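Local coordinates for protein IscA (Thermosynechococcus elongatus, PDB 1X0G) that probably serves as a scaffold for iron-sulfur cluster assembly, carrying a [2Fe-2S] cluster bound by cysteines, at residues A7-Q10 against E11-L15. Sequence-based numbering, arbitrary orientation.
Sequences AAIQ and ELERL
E13 folds back over the preceding turn of helix 6-15, toward I9. With chi1 at 49° its CG is wedged between the backbone N and C, and a second bend at chi2 brings the carboxylate back over I9 O and Q10 CA, with E13 OE1 3.4 Å from I9 CG2. The same oxygen is 3.2 Å from I9 O; both are acceptors, so no bond forms between them. I9 O is instead used by the backbone: E13 N donates to it at 2.9 Å. Just before it in the helix, the bonds from E11 N to A7 O and from L12 N to A8 O (2.8 Å) are straighter. The ladder slackens toward the C-terminal end, where R14 N reaches Q10 O at 3.3 Å in a weak bond.

The tightly packed side belongs to A8, I9 and L12, all buried. L12 lays its CG against A8 O at 3.2 Å, while I9 and L12 both pack on L4 and W62. F90 meets L12 and E11, and Y81 meets A8 and E11. Solvent lies on the other side: Q10 and R14 are exposed, and Q10 extends its chain beyond CG, its CG anti to the backbone N (chi1 169°), while the base of the side chain, CB and CG, lies beside E11 N. L15, at the end of the helix, packs on L85 of the second subunit.

Repeated i to i+4 bonds with one apolar face and one polar face mark an amphipathic alpha-helix, here the N-terminal helix of the HesB/IscA fold, lying against its beta-strands away from the cluster site.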
# COMPACT_ATOMS: atom_id res chain seq x y z
N ALA C 7 26.64 -12.08 16.30
CA ALA C 7 25.48 -12.94 16.45
C ALA C 7 24.69 -13.11 15.12
O ALA C 7 24.57 -14.25 14.60
CB ALA C 7 24.57 -12.47 17.65
N ALA C 8 24.21 -12.00 14.53
CA ALA C 8 23.64 -12.05 13.14
C ALA C 8 24.60 -12.71 12.05
O ALA C 8 24.19 -13.55 11.26
CB ALA C 8 23.16 -10.69 12.75
N ILE C 9 25.88 -12.39 12.06
CA ILE C 9 26.82 -13.04 11.13
C ILE C 9 26.84 -14.55 11.24
O ILE C 9 26.84 -15.27 10.25
CB ILE C 9 28.26 -12.59 11.37
CG1 ILE C 9 28.39 -11.09 11.16
CG2 ILE C 9 29.20 -13.30 10.43
CD1 ILE C 9 28.15 -10.69 9.71
N GLN C 10 26.87 -14.99 12.49
CA GLN C 10 26.98 -16.40 12.86
C GLN C 10 25.76 -17.14 12.36
O GLN C 10 25.89 -18.24 11.81
CB GLN C 10 27.09 -16.52 14.38
CG GLN C 10 26.97 -17.91 15.02
CD GLN C 10 27.75 -17.95 16.34
OE1 GLN C 10 27.93 -16.90 16.98
NE2 GLN C 10 28.25 -19.14 16.73
N GLU C 11 24.60 -16.53 12.55
CA GLU C 11 23.40 -17.12 12.07
C GLU C 11 23.36 -17.08 10.56
O GLU C 11 22.88 -18.01 9.93
CB GLU C 11 22.23 -16.32 12.59
CG GLU C 11 20.88 -16.79 12.05
CD GLU C 11 20.45 -18.16 12.55
OE1 GLU C 11 21.16 -18.86 13.35
OE2 GLU C 11 19.37 -18.53 12.11
N LEU C 12 23.85 -16.01 9.97
CA LEU C 12 23.94 -16.00 8.54
C LEU C 12 24.82 -17.07 7.94
O LEU C 12 24.46 -17.64 6.93
CB LEU C 12 24.37 -14.65 8.02
CG LEU C 12 23.18 -13.74 8.21
CD1 LEU C 12 23.62 -12.37 7.90
CD2 LEU C 12 21.99 -14.15 7.35
N GLU C 13 25.96 -17.37 8.52
CA GLU C 13 26.73 -18.44 7.88
C GLU C 13 26.08 -19.80 8.08
O GLU C 13 26.37 -20.76 7.33
CB GLU C 13 28.19 -18.48 8.28
CG GLU C 13 28.37 -18.41 9.75
CD GLU C 13 29.35 -17.33 10.13
OE1 GLU C 13 29.62 -16.45 9.26
OE2 GLU C 13 29.85 -17.36 11.29
N ARG C 14 25.21 -19.89 9.09
CA ARG C 14 24.52 -21.12 9.46
C ARG C 14 23.53 -21.53 8.37
O ARG C 14 23.43 -22.69 8.03
CB ARG C 14 23.76 -20.93 10.77
CG ARG C 14 23.81 -22.15 11.70
CD ARG C 14 22.42 -22.49 12.21
NE ARG C 14 21.81 -23.54 11.40
CZ ARG C 14 20.66 -23.43 10.73
NH1 ARG C 14 19.94 -22.30 10.76
NH2 ARG C 14 20.21 -24.48 10.03
N LEU C 15 22.82 -20.54 7.84
CA LEU C 15 21.82 -20.74 6.81
C LEU C 15 22.45 -20.85 5.43
O LEU C 15 21.87 -21.45 4.51
CB LEU C 15 20.84 -19.57 6.83
CG LEU C 15 20.23 -19.26 8.19
CD1 LEU C 15 19.94 -17.78 8.34
CD2 LEU C 15 18.97 -20.11 8.40